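Long-range contacts in flavoenzyme PA4991 (Pseudomonas aeruginosa PAO1, PDB 5EZ7), which probably works as an FAD-dependent oxidoreductase of the DAO family, binding one FAD per subunit, although its physiological substrate is unknown: residues A29-V34 / I366-H371; L89-V94 / P158-R163; H101-P106 / Y243-G248; V126-G131 / K146-T151; A199-L204 / E362-R367. All blocks are in the same frame, centred on the assembly; numbering follows the deposited sequence.

Interaction 1 of 5, residues A29-V34 / I366-H371; sequences AGYATV and IRPSEH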
# COMPACT_ATOMS: atom_id res chain seq x y z
N ALA A 29 -1.70 11.37 17.99
CA ALA A 29 -2.75 12.19 18.56
C ALA A 29 -3.06 11.84 20.03
O ALA A 29 -4.00 12.40 20.58
CB ALA A 29 -4.01 12.12 17.69
N GLY A 30 -2.31 10.92 20.67
CA GLY A 30 -2.50 10.55 22.09
C GLY A 30 -3.43 9.36 22.37
O GLY A 30 -3.74 9.09 23.52
N TYR A 31 -3.88 8.65 21.34
CA TYR A 31 -4.78 7.50 21.56
C TYR A 31 -3.94 6.29 21.88
O TYR A 31 -2.85 6.13 21.34
CB TYR A 31 -5.60 7.17 20.33
CG TYR A 31 -6.68 8.13 20.07
CD1 TYR A 31 -6.42 9.38 19.52
CD2 TYR A 31 -7.99 7.81 20.39
CE1 TYR A 31 -7.45 10.28 19.26
CE2 TYR A 31 -9.03 8.70 20.15
CZ TYR A 31 -8.76 9.94 19.59
OH TYR A 31 -9.78 10.81 19.38
N ALA A 32 -4.47 5.41 22.70
CA ALA A 32 -3.86 4.11 22.90
C ALA A 32 -4.48 3.15 21.87
O ALA A 32 -5.67 3.20 21.59
CB ALA A 32 -4.14 3.64 24.33
N THR A 33 -3.67 2.28 21.30
CA THR A 33 -4.09 1.37 20.24
C THR A 33 -3.52 -0.03 20.39
O THR A 33 -2.49 -0.23 21.05
CB THR A 33 -3.63 1.87 18.86
OG1 THR A 33 -2.19 1.91 18.80
CG2 THR A 33 -4.18 3.20 18.56
N VAL A 34 -4.21 -1.00 19.81
CA VAL A 34 -3.65 -2.30 19.48
C VAL A 34 -3.87 -2.53 17.99
O VAL A 34 -4.98 -2.25 17.48
CB VAL A 34 -4.36 -3.41 20.29
CG1 VAL A 34 -3.98 -4.80 19.80
CG2 VAL A 34 -4.00 -3.28 21.78
N ILE A 366 -15.06 10.85 20.40
CA ILE A 366 -14.27 9.80 21.06
C ILE A 366 -12.90 10.37 21.44
O ILE A 366 -12.20 10.81 20.57
CB ILE A 366 -14.15 8.55 20.14
CG1 ILE A 366 -15.52 7.96 19.80
CG2 ILE A 366 -13.24 7.49 20.74
CD1 ILE A 366 -16.34 7.45 20.98
N ARG A 367 -12.53 10.36 22.72
CA ARG A 367 -11.22 10.85 23.19
C ARG A 367 -10.38 9.78 23.85
O ARG A 367 -10.89 8.77 24.28
CB ARG A 367 -11.38 11.97 24.22
CG ARG A 367 -12.27 13.12 23.78
CD ARG A 367 -11.67 14.00 22.68
NE ARG A 367 -12.76 14.62 21.90
CZ ARG A 367 -12.65 15.18 20.68
NH1 ARG A 367 -13.74 15.68 20.09
NH2 ARG A 367 -11.49 15.26 20.04
N PRO A 368 -9.05 10.02 23.96
CA PRO A 368 -8.24 9.02 24.66
C PRO A 368 -8.69 8.87 26.09
O PRO A 368 -8.93 9.86 26.73
CB PRO A 368 -6.82 9.63 24.61
CG PRO A 368 -6.82 10.45 23.36
CD PRO A 368 -8.21 11.04 23.31
N SER A 369 -8.84 7.64 26.55
CA SER A 369 -9.19 7.35 27.92
C SER A 369 -7.92 6.91 28.69
O SER A 369 -6.83 7.17 28.23
CB SER A 369 -10.24 6.26 27.97
OG SER A 369 -10.52 5.98 29.33
N GLU A 370 -8.07 6.30 29.86
CA GLU A 370 -6.93 5.79 30.62
C GLU A 370 -6.96 4.26 30.61
O GLU A 370 -8.00 3.65 30.84
CB GLU A 370 -6.93 6.39 32.04
CG GLU A 370 -5.53 6.66 32.62
CD GLU A 370 -4.71 7.72 31.85
OE1 GLU A 370 -3.70 7.37 31.15
OE2 GLU A 370 -5.07 8.93 31.93
N HIS A 371 -5.82 3.65 30.29
CA HIS A 371 -5.67 2.20 30.21
C HIS A 371 -4.34 1.77 30.79
O HIS A 371 -3.33 2.48 30.67
CB HIS A 371 -5.67 1.72 28.77
CG HIS A 371 -6.84 2.18 27.99
ND1 HIS A 371 -8.08 1.60 28.10
CD2 HIS A 371 -6.97 3.21 27.12
CE1 HIS A 371 -8.94 2.25 27.34
NE2 HIS A 371 -8.28 3.23 26.73
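Gly30 and Tyr31 meet Pro368 where the first helix of the Rossmann-type FAD-binding fold, 17-28, turns into strand 33-37. Gly30 closes that helix in a Schellman motif; its positive phi suits glycine, since a side chain would jam against the preceding carbonyl. Its own carbonyl O lies 3.3 Å from Pro368 CB. Tyr31 carries most of the contact. With CG beside the backbone N (chi1 -74°), the ring reaches across Pro368, roughly at right angles to it, and Pro368 CG sits over the centre of one face, 3.9 Å from the centroid, in a CH-pi contact. At the end of the tyrosine, OH donates to Ile366 O at 2.7 Å, near the ring plane. A flat phenol suits this place because it offers a face to the proline and a polar end to the backbone. Next comes Ala32, small enough for a close approach to His371, whose imidazole nitrogens bond to Ser7 and Asp9: Ala32 CB lies 4.0 Å from His371 CD2.

Interaction 2 of 5, residues L89-V94 / P158-R163; sequences LDLRGV and PDLIRR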
# COMPACT_ATOMS: atom_id res chain seq x y z
N LEU A 89 3.30 12.64 9.87
CA LEU A 89 4.03 11.57 10.57
C LEU A 89 5.54 11.80 10.46
O LEU A 89 6.02 12.44 9.51
CB LEU A 89 3.69 10.20 9.98
CG LEU A 89 2.28 9.63 10.22
CD1 LEU A 89 2.19 8.27 9.52
CD2 LEU A 89 1.92 9.49 11.71
N ASP A 90 6.29 11.29 11.44
CA ASP A 90 7.74 11.29 11.35
C ASP A 90 8.26 10.11 10.54
O ASP A 90 8.55 9.06 11.09
CB ASP A 90 8.37 11.27 12.75
CG ASP A 90 9.82 11.59 12.71
OD1 ASP A 90 10.42 11.72 11.62
OD2 ASP A 90 10.40 11.76 13.79
N LEU A 91 8.40 10.30 9.24
CA LEU A 91 9.05 9.33 8.38
C LEU A 91 10.43 9.82 7.99
O LEU A 91 10.89 9.54 6.89
CB LEU A 91 8.20 9.09 7.11
CG LEU A 91 6.73 8.70 7.28
CD1 LEU A 91 6.12 8.36 5.94
CD2 LEU A 91 6.51 7.56 8.26
N ARG A 92 11.12 10.55 8.86
CA ARG A 92 12.46 10.98 8.49
C ARG A 92 13.40 9.78 8.34
O ARG A 92 13.37 8.86 9.15
CB ARG A 92 13.02 11.97 9.50
CG ARG A 92 12.50 13.38 9.27
CD ARG A 92 12.86 14.30 10.41
NE ARG A 92 12.46 13.72 11.69
CZ ARG A 92 12.51 14.35 12.86
NH1 ARG A 92 12.13 13.70 13.96
NH2 ARG A 92 12.90 15.62 12.96
N GLY A 93 14.19 9.80 7.27
CA GLY A 93 15.12 8.69 6.97
C GLY A 93 14.49 7.44 6.33
O GLY A 93 15.14 6.39 6.20
N VAL A 94 13.24 7.54 5.91
CA VAL A 94 12.66 6.54 5.04
C VAL A 94 13.27 6.73 3.64
O VAL A 94 13.43 7.84 3.14
CB VAL A 94 11.12 6.62 5.04
CG1 VAL A 94 10.52 5.63 4.04
CG2 VAL A 94 10.59 6.34 6.45
N PRO A 158 9.05 -1.58 1.69
CA PRO A 158 9.51 -2.30 2.88
C PRO A 158 10.13 -1.39 3.98
O PRO A 158 9.88 -1.60 5.17
CB PRO A 158 10.57 -3.25 2.34
CG PRO A 158 10.40 -3.28 0.85
CD PRO A 158 9.41 -2.25 0.42
N ASP A 159 10.93 -0.41 3.58
CA ASP A 159 11.50 0.54 4.52
C ASP A 159 10.44 1.51 5.13
O ASP A 159 10.58 1.96 6.26
CB ASP A 159 12.59 1.31 3.83
CG ASP A 159 13.45 2.05 4.79
OD1 ASP A 159 14.02 1.37 5.69
OD2 ASP A 159 13.51 3.30 4.68
N LEU A 160 9.38 1.81 4.37
CA LEU A 160 8.25 2.59 4.87
C LEU A 160 7.51 1.87 5.99
O LEU A 160 7.15 2.46 7.05
CB LEU A 160 7.28 2.90 3.74
CG LEU A 160 5.94 3.52 4.14
CD1 LEU A 160 6.09 4.87 4.88
CD2 LEU A 160 5.12 3.65 2.88
N ILE A 161 7.28 0.59 5.73
CA ILE A 161 6.60 -0.31 6.66
C ILE A 161 7.36 -0.54 7.91
O ILE A 161 6.73 -0.59 8.96
CB ILE A 161 6.31 -1.65 5.95
CG1 ILE A 161 5.07 -1.43 5.11
CG2 ILE A 161 6.06 -2.80 6.90
CD1 ILE A 161 5.20 -2.17 3.84
N ARG A 162 8.68 -0.70 7.78
CA ARG A 162 9.59 -0.81 8.93
C ARG A 162 9.43 0.41 9.87
O ARG A 162 9.26 0.25 11.06
CB ARG A 162 11.07 -0.98 8.48
CG ARG A 162 12.09 -0.58 9.57
CD ARG A 162 13.43 -0.05 9.09
NE ARG A 162 13.34 1.16 8.27
CZ ARG A 162 13.32 2.43 8.72
NH1 ARG A 162 13.36 2.72 10.04
NH2 ARG A 162 13.24 3.41 7.81
N ARG A 163 9.46 1.61 9.32
CA ARG A 163 9.27 2.85 10.10
C ARG A 163 7.89 2.98 10.75
O ARG A 163 7.77 3.36 11.91
CB ARG A 163 9.51 4.06 9.20
CG ARG A 163 9.51 5.42 9.92
CD ARG A 163 10.37 5.43 11.20
NE ARG A 163 10.27 6.72 11.86
CZ ARG A 163 10.70 7.00 13.10
NH1 ARG A 163 11.26 6.06 13.87
NH2 ARG A 163 10.56 8.24 13.58
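The guanidinium of Arg163 presents its edge, not a face, to Asp90. Its NE donates to the carbonyl O of Asp90 at 3.0 Å, only 14° out of the guanidinium plane, and NH2 adds a weak bond to the same oxygen. The carboxylate and guanidinium planes stand 88° apart, and the salt bridge from Arg163 NH2 to Asp90 OD2 is long, 3.5 Å. The guanidinium of Arg162 has the CB of Arg163 against one face and grips the carboxylate of Asp159 side-on at its edge, through NE and NH2.

Asp90 is held within its own loop as well. Its OD1 takes the backbone N of Arg92, an Asx turn, and also Arg92 NE from the opposite face of the carboxylate; Arg92 NH1 reaches OD2 at 2.6 Å. The short carboxylate thus closes the turn while its oxygens and the backbone O still meet Arg92 and Arg163.

Beside these polar groups the packing is apolar. Leu91 CD1 meets Leu160 CD1 at 3.6 Å, while Val94, with CG1 anti to its N (chi1 176°), sets CG1 over Leu160 CA and CG2 at 3.7 Å from Arg163 CB. Asp159 OD2 also accepts from the backbone N of Arg95. The side chain of Leu160 comes within about 5 Å of that of Leu347, which binds FAD. A type II beta turn, with Gly93 at positive phi, here docks on helix 157-168 through a salt-bridge network and leucine-valine packing.

Interaction 3 of 5, residues H101-P106 / Y243-G248; sequences HYLWSP and YAHCLG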
# COMPACT_ATOMS: atom_id res chain seq x y z
N HIS A 101 8.68 10.40 -10.21
CA HIS A 101 8.17 9.42 -11.14
C HIS A 101 7.93 10.20 -12.42
O HIS A 101 7.67 11.39 -12.37
CB HIS A 101 6.88 8.82 -10.60
CG HIS A 101 6.32 7.75 -11.46
ND1 HIS A 101 6.80 6.46 -11.45
CD2 HIS A 101 5.34 7.78 -12.40
CE1 HIS A 101 6.13 5.73 -12.32
NE2 HIS A 101 5.22 6.50 -12.90
N TYR A 102 8.05 9.55 -13.57
CA TYR A 102 8.03 10.24 -14.90
C TYR A 102 6.92 9.73 -15.81
O TYR A 102 6.41 8.60 -15.61
CB TYR A 102 9.37 10.07 -15.61
CG TYR A 102 10.52 10.77 -14.92
CD1 TYR A 102 11.07 10.27 -13.74
CD2 TYR A 102 11.08 11.94 -15.45
CE1 TYR A 102 12.12 10.91 -13.09
CE2 TYR A 102 12.14 12.58 -14.83
CZ TYR A 102 12.66 12.07 -13.66
OH TYR A 102 13.72 12.71 -13.05
N LEU A 103 6.51 10.57 -16.76
CA LEU A 103 5.69 10.15 -17.91
C LEU A 103 6.64 10.07 -19.08
O LEU A 103 7.58 10.85 -19.17
CB LEU A 103 4.55 11.13 -18.28
CG LEU A 103 3.58 11.58 -17.21
CD1 LEU A 103 2.55 12.55 -17.80
CD2 LEU A 103 2.89 10.40 -16.53
N TRP A 104 6.32 9.17 -19.99
CA TRP A 104 7.22 8.75 -21.04
C TRP A 104 6.39 8.53 -22.31
O TRP A 104 5.56 7.63 -22.36
CB TRP A 104 7.94 7.52 -20.53
CG TRP A 104 8.71 6.71 -21.47
CD1 TRP A 104 9.27 7.08 -22.66
CD2 TRP A 104 9.07 5.34 -21.25
NE1 TRP A 104 9.93 6.00 -23.20
CE2 TRP A 104 9.83 4.93 -22.34
CE3 TRP A 104 8.77 4.41 -20.24
CZ2 TRP A 104 10.32 3.64 -22.46
CZ3 TRP A 104 9.26 3.12 -20.36
CH2 TRP A 104 10.02 2.75 -21.46
N SER A 105 6.60 9.41 -23.29
CA SER A 105 5.73 9.57 -24.47
C SER A 105 6.52 9.27 -25.74
O SER A 105 7.76 9.20 -25.69
CB SER A 105 5.17 11.01 -24.53
OG SER A 105 4.01 11.18 -23.71
N PRO A 106 5.82 9.06 -26.89
CA PRO A 106 6.54 8.93 -28.16
C PRO A 106 6.36 10.18 -29.04
O PRO A 106 6.02 11.25 -28.53
CB PRO A 106 5.89 7.69 -28.80
CG PRO A 106 4.55 7.53 -28.10
CD PRO A 106 4.42 8.63 -27.07
N TYR A 243 11.64 4.93 -13.34
CA TYR A 243 10.35 5.04 -12.65
C TYR A 243 9.42 5.82 -13.58
O TYR A 243 9.54 7.03 -13.68
CB TYR A 243 10.52 5.75 -11.30
CG TYR A 243 11.56 5.07 -10.44
CD1 TYR A 243 12.93 5.35 -10.58
CD2 TYR A 243 11.19 4.11 -9.52
CE1 TYR A 243 13.87 4.68 -9.79
CE2 TYR A 243 12.12 3.44 -8.75
CZ TYR A 243 13.45 3.72 -8.89
OH TYR A 243 14.33 3.01 -8.11
N ALA A 244 8.52 5.13 -14.30
CA ALA A 244 7.80 5.79 -15.37
C ALA A 244 6.52 5.11 -15.81
O ALA A 244 6.42 3.89 -15.77
CB ALA A 244 8.74 5.98 -16.56
N HIS A 245 5.54 5.90 -16.22
CA HIS A 245 4.39 5.42 -16.98
C HIS A 245 4.71 5.60 -18.48
O HIS A 245 5.00 6.71 -18.88
CB HIS A 245 3.15 6.24 -16.68
CG HIS A 245 2.74 6.27 -15.24
ND1 HIS A 245 2.46 5.14 -14.51
CD2 HIS A 245 2.48 7.32 -14.43
CE1 HIS A 245 2.08 5.49 -13.29
NE2 HIS A 245 2.10 6.81 -13.21
N CYS A 246 4.68 4.52 -19.27
CA CYS A 246 4.80 4.63 -20.74
C CYS A 246 3.42 4.82 -21.31
O CYS A 246 2.55 3.98 -21.14
CB CYS A 246 5.46 3.40 -21.43
SG CYS A 246 5.45 3.47 -23.27
N LEU A 247 3.21 5.96 -21.95
CA LEU A 247 1.99 6.20 -22.68
C LEU A 247 2.23 5.93 -24.16
O LEU A 247 3.26 6.35 -24.73
CB LEU A 247 1.54 7.64 -22.51
CG LEU A 247 1.46 8.09 -21.06
CD1 LEU A 247 1.45 9.61 -20.97
CD2 LEU A 247 0.23 7.47 -20.38
N GLY A 248 1.29 5.20 -24.74
CA GLY A 248 1.04 5.30 -26.17
C GLY A 248 -0.15 6.24 -26.27
O GLY A 248 -0.20 7.27 -25.57
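His101 and His245 form the tight end of a parallel strand pair, 102-105 beside 244-246, in the eight-stranded mixed sheet. The edge of the His101 ring points at the face of His245 with the planes at 66°, an edge-to-face pair whose centroids are 4.2 Å apart. NE2 of His101 stands over the centre of the His245 ring. With CG anti to the backbone N (chi1 -177°), the His101 ring swings across to the second strand, where one of its faces also lies against Tyr243 O. His245 ND1 is bonded to Thr256 on the next strand, which helps to fix the ring that His101 meets; Leu103 CD2 touches that ring at its edge.

Backbone bonds join the strands: Tyr102 N to Tyr243 O, His245 N to Tyr102 O at 2.9 Å, a weak Trp104 N to His245 O, and Leu247 N to Trp104 O. On the buried face of Tyr102, Trp104, Ala244 and Cys246, the small Ala244 allows its CB to come within 4.0 Å of Trp104 CE3. Cys246 holds SG over the Trp104 six-membered ring, 4.6 Å from its centroid, in a sulfur-aromatic contact, and Leu299 of helix 285-299 touches both Trp104 and Cys246.

Toward the C-terminal ends the backbone pairing persists to Leu247, but the side chains fit less closely. Leu247 packs loosely, with CD1 4.1 Å from Ser105 OG. Pro106, exposed and poorly ordered, rests its CD 3.5 Å from Leu247 O.

Interaction 4 of 5, residues V126-G131 / K146-T151; sequences VEQAKG and KAYRLT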
# COMPACT_ATOMS: atom_id res chain seq x y z
N VAL A 126 4.36 20.15 -14.41
CA VAL A 126 5.39 19.18 -14.81
C VAL A 126 6.60 19.81 -15.53
O VAL A 126 6.55 20.96 -15.96
CB VAL A 126 4.81 18.02 -15.67
CG1 VAL A 126 3.44 17.61 -15.12
CG2 VAL A 126 4.73 18.38 -17.15
N GLU A 127 7.67 19.03 -15.67
CA GLU A 127 8.93 19.50 -16.26
C GLU A 127 9.31 18.58 -17.39
O GLU A 127 9.32 17.38 -17.20
CB GLU A 127 10.05 19.41 -15.21
CG GLU A 127 10.57 20.74 -14.67
CD GLU A 127 12.06 20.67 -14.35
OE1 GLU A 127 12.49 19.66 -13.74
OE2 GLU A 127 12.80 21.62 -14.70
N GLN A 128 9.66 19.11 -18.55
CA GLN A 128 10.22 18.26 -19.58
C GLN A 128 11.71 17.99 -19.29
O GLN A 128 12.51 18.93 -19.21
CB GLN A 128 10.05 18.86 -20.96
CG GLN A 128 10.04 17.78 -22.04
CD GLN A 128 10.73 18.18 -23.32
OE1 GLN A 128 11.35 19.24 -23.42
NE2 GLN A 128 10.65 17.32 -24.32
N ALA A 129 12.06 16.72 -19.11
CA ALA A 129 13.38 16.33 -18.67
C ALA A 129 14.28 16.16 -19.87
O ALA A 129 13.85 15.62 -20.89
CB ALA A 129 13.31 15.06 -17.86
N LYS A 130 15.51 16.64 -19.76
CA LYS A 130 16.49 16.53 -20.84
C LYS A 130 17.89 16.29 -20.34
O LYS A 130 18.22 16.62 -19.20
CB LYS A 130 16.48 17.81 -21.67
CG LYS A 130 15.62 17.73 -22.91
CD LYS A 130 14.84 19.02 -23.08
CE LYS A 130 14.27 19.14 -24.48
NZ LYS A 130 13.43 20.36 -24.57
N GLY A 131 18.71 15.74 -21.24
CA GLY A 131 20.12 15.46 -20.96
C GLY A 131 20.23 14.56 -19.75
O GLY A 131 19.60 13.49 -19.70
N LYS A 146 9.93 11.82 -25.57
CA LYS A 146 10.11 12.79 -24.51
C LYS A 146 9.58 12.34 -23.18
O LYS A 146 8.57 11.63 -23.10
CB LYS A 146 9.46 14.12 -24.89
CG LYS A 146 8.37 14.07 -25.96
CD LYS A 146 8.01 15.47 -26.43
CE LYS A 146 9.16 16.12 -27.19
NZ LYS A 146 8.70 17.28 -27.97
N ALA A 147 10.27 12.77 -22.14
CA ALA A 147 9.93 12.39 -20.78
C ALA A 147 9.63 13.64 -19.96
O ALA A 147 10.27 14.68 -20.16
CB ALA A 147 11.05 11.58 -20.15
N TYR A 148 8.66 13.49 -19.05
CA TYR A 148 8.17 14.58 -18.20
C TYR A 148 8.26 14.17 -16.73
O TYR A 148 7.71 13.15 -16.33
CB TYR A 148 6.72 14.91 -18.57
CG TYR A 148 6.47 15.30 -20.01
CD1 TYR A 148 6.44 14.33 -21.02
CD2 TYR A 148 6.22 16.62 -20.38
CE1 TYR A 148 6.20 14.67 -22.34
CE2 TYR A 148 5.98 16.98 -21.71
CZ TYR A 148 5.97 15.99 -22.69
OH TYR A 148 5.74 16.32 -24.03
N ARG A 149 8.97 14.97 -15.94
CA ARG A 149 9.16 14.77 -14.50
C ARG A 149 7.90 15.20 -13.68
O ARG A 149 7.41 16.32 -13.85
CB ARG A 149 10.40 15.57 -14.03
CG ARG A 149 10.69 15.49 -12.53
CD ARG A 149 11.88 16.33 -12.04
NE ARG A 149 12.42 15.68 -10.84
CZ ARG A 149 12.95 16.27 -9.76
NH1 ARG A 149 13.09 17.59 -9.68
NH2 ARG A 149 13.37 15.51 -8.73
N LEU A 150 7.39 14.34 -12.80
CA LEU A 150 6.22 14.68 -11.97
C LEU A 150 6.64 14.94 -10.54
O LEU A 150 7.76 14.58 -10.13
CB LEU A 150 5.18 13.56 -11.99
CG LEU A 150 4.71 13.12 -13.38
CD1 LEU A 150 3.96 11.80 -13.32
CD2 LEU A 150 3.85 14.18 -14.03
N THR A 151 5.73 15.56 -9.79
CA THR A 151 5.88 15.77 -8.34
C THR A 151 5.69 14.49 -7.56
O THR A 151 6.05 14.42 -6.40
CB THR A 151 4.85 16.79 -7.76
OG1 THR A 151 3.50 16.30 -7.98
CG2 THR A 151 5.03 18.19 -8.40
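Glu127 O accepts the shortest bond between the strands, from Arg149 N at 2.7 Å, with the donor in the carbonyl plane. The return bond, Glu127 N to Arg149 O, is longer at 3.3 Å and uses a lone pair of the carbonyl. These two make Glu127 and Arg149 an antiparallel hydrogen-bonded pair, and their side chains lie side by side, pointing the same way. Arg149 is extended from CG to NE, which carries its charge past the carboxylate: Glu127 OE1 stays 4.6 Å from Arg149 NH1, beyond a salt bridge, although the opposite charges probably still attract. Both residues are exposed, so their charged ends can point to solvent while the CB atoms pack side by side.

Next along, Gln128 faces Tyr148 in a non-hydrogen-bonded pair. Gln128 CG rests over one face of the phenol ring toward its rim, 4.2 Å from CE2, and the amide plane is turned 45° from the ring. Its NE2 lies against the aliphatic part of Lys146, 3.4 Å from CE, while Gln128 OE1 accepts from NZ of Lys130. Ala129 N donates to Ala147 O at 2.9 Å.

At the other end Val126 provides the apolar patch: CG1 meets Leu150 CD2 at 3.6 Å, and CG2 approaches Tyr148 CD2 obliquely. Strand 146-149 is hydrogen-bonded on its other side to strand 102-105, so this antiparallel pair, with 127-129 outermost, forms the margin of the large mixed sheet.

Interaction 5 of 5, residues A199-L204 / E362-R367; sequences AQRVVL and EEDGIR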
# COMPACT_ATOMS: atom_id res chain seq x y z
N ALA A 199 -12.39 -2.04 23.41
CA ALA A 199 -12.01 -0.79 22.69
C ALA A 199 -13.20 0.04 22.31
O ALA A 199 -14.25 -0.51 22.12
CB ALA A 199 -11.23 -1.11 21.44
N GLN A 200 -13.01 1.37 22.25
CA GLN A 200 -14.11 2.33 22.06
C GLN A 200 -14.56 2.17 20.65
O GLN A 200 -15.74 2.37 20.33
CB GLN A 200 -13.72 3.80 22.31
CG GLN A 200 -13.08 4.11 23.65
CD GLN A 200 -13.03 5.60 23.94
OE1 GLN A 200 -14.07 6.27 24.02
NE2 GLN A 200 -11.81 6.15 24.09
N ARG A 201 -13.61 1.84 19.77
CA ARG A 201 -13.90 1.49 18.37
C ARG A 201 -13.06 0.36 17.87
O ARG A 201 -12.02 0.11 18.43
CB ARG A 201 -13.66 2.69 17.45
CG ARG A 201 -14.63 3.83 17.69
CD ARG A 201 -16.04 3.47 17.27
NE ARG A 201 -16.95 4.61 17.31
CZ ARG A 201 -17.70 5.01 18.33
NH1 ARG A 201 -17.69 4.41 19.52
NH2 ARG A 201 -18.50 6.06 18.15
N VAL A 202 -13.51 -0.26 16.78
CA VAL A 202 -12.78 -1.32 16.06
C VAL A 202 -12.75 -0.91 14.59
O VAL A 202 -13.81 -0.62 13.98
CB VAL A 202 -13.45 -2.72 16.20
CG1 VAL A 202 -12.67 -3.79 15.42
CG2 VAL A 202 -13.53 -3.14 17.66
N VAL A 203 -11.54 -0.85 14.04
CA VAL A 203 -11.33 -0.53 12.64
C VAL A 203 -10.79 -1.73 11.87
O VAL A 203 -9.73 -2.31 12.22
CB VAL A 203 -10.33 0.61 12.48
CG1 VAL A 203 -10.24 1.01 10.99
CG2 VAL A 203 -10.72 1.80 13.34
N LEU A 204 -11.47 -2.06 10.77
CA LEU A 204 -11.03 -3.13 9.84
C LEU A 204 -10.33 -2.54 8.62
O LEU A 204 -10.97 -1.98 7.71
CB LEU A 204 -12.21 -3.96 9.37
CG LEU A 204 -13.12 -4.51 10.44
CD1 LEU A 204 -14.17 -5.39 9.79
CD2 LEU A 204 -12.32 -5.30 11.45
N GLU A 362 -13.50 12.32 15.81
CA GLU A 362 -13.74 13.72 16.05
C GLU A 362 -15.25 14.08 16.08
O GLU A 362 -15.71 14.69 17.06
CB GLU A 362 -12.97 14.52 14.97
CG GLU A 362 -13.28 15.99 14.83
CD GLU A 362 -13.39 16.70 16.18
OE1 GLU A 362 -12.51 16.46 17.06
OE2 GLU A 362 -14.36 17.50 16.36
N GLU A 363 -16.02 13.71 15.06
CA GLU A 363 -17.45 14.02 15.06
C GLU A 363 -18.21 13.29 16.20
O GLU A 363 -19.13 13.85 16.80
CB GLU A 363 -18.10 13.75 13.71
CG GLU A 363 -19.58 14.17 13.74
CD GLU A 363 -20.28 14.29 12.39
OE1 GLU A 363 -19.68 13.90 11.34
OE2 GLU A 363 -21.43 14.79 12.39
N ASP A 364 -17.82 12.05 16.49
CA ASP A 364 -18.50 11.24 17.49
C ASP A 364 -18.08 11.54 18.91
O ASP A 364 -18.73 11.08 19.86
CB ASP A 364 -18.32 9.74 17.20
CG ASP A 364 -19.32 9.22 16.15
OD1 ASP A 364 -20.10 10.04 15.58
OD2 ASP A 364 -19.31 7.98 15.91
N GLY A 365 -17.02 12.34 19.07
CA GLY A 365 -16.56 12.78 20.36
C GLY A 365 -15.73 11.75 21.10
O GLY A 365 -15.66 11.80 22.29
N ILE A 366 -15.06 10.85 20.40
CA ILE A 366 -14.27 9.80 21.06
C ILE A 366 -12.90 10.37 21.44
O ILE A 366 -12.20 10.81 20.57
CB ILE A 366 -14.15 8.55 20.14
CG1 ILE A 366 -15.52 7.96 19.80
CG2 ILE A 366 -13.24 7.49 20.74
CD1 ILE A 366 -16.34 7.45 20.98
N ARG A 367 -12.53 10.36 22.72
CA ARG A 367 -11.22 10.85 23.19
C ARG A 367 -10.38 9.78 23.85
O ARG A 367 -10.89 8.77 24.28
CB ARG A 367 -11.38 11.97 24.22
CG ARG A 367 -12.27 13.12 23.78
CD ARG A 367 -11.67 14.00 22.68
NE ARG A 367 -12.76 14.62 21.90
CZ ARG A 367 -12.65 15.18 20.68
NH1 ARG A 367 -13.74 15.68 20.09
NH2 ARG A 367 -11.49 15.26 20.04
O HOH W 1 -14.36 8.85 24.41
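Gln200 and Arg201 make a polar surface contact with the chain leaving helix 350-364, on the segment that carries strand 201-204. The side chains of Gln200 and Ile366 slide past each other in opposite directions. Gln200 NE2 donates to Arg367 O at 2.8 Å, nearly in the amide plane, while OE1 accepts from a water that in turn receives Arg367 N. A glutamine fits because one amide can serve both a carbonyl and, through the water, an N-H; NE2 also bonds to Asp9. Ile366 CG2 packs against the amide, 3.7 Å from Gln200 CD.

Strand 201-204 belongs to the six-stranded sheet of the Rossmann-type FAD-binding fold, beside strand 10-13, and helix 350-364 ends here in a Schellman motif at Gly365, whose positive phi favours glycine. Asp364, in the last turn, binds Arg201: NH2 donates to OD2 at 3.1 Å, in the guanidinium plane and on the anti side of the carboxylate, the two planes 68° apart. Arg360 bonds to the other oxygen, OD1.

Arg201 is bent at chi2 (-68°), and this fold of the chain turns NH1 back to Gln200 O, 2.9 Å away, so the guanidinium is fixed at two points. Ile366 lies over one of its faces, with CD1 3.6 Å from NH1. Within 362-367, Arg367 makes a weak, long salt bridge to Glu362.

Overall arrangement
Interactions 1 and 5 are surface contacts that share Ile366 and Arg367: the chain leaving helix 350-364 is fastened to two regions of the six-stranded sheet, by a proline CH-pi contact on a tyrosine and the bond of its hydroxyl in one, and by amide and charge pairing in the other. Interactions 3 and 4, about 45 Å from interaction 1 between centres, belong together on the other side of the chain's centre, because strands 102-105 and 146-149 are neighbours in the large sheet. Interaction 3 is partly buried, with the larger buried share, and rich in aromatic rings; interaction 4 is more exposed and charged. Interaction 2, nearest the middle of the chain, joins loop to helix instead, with leucines and a valine inside and arginine-aspartate pairs outside.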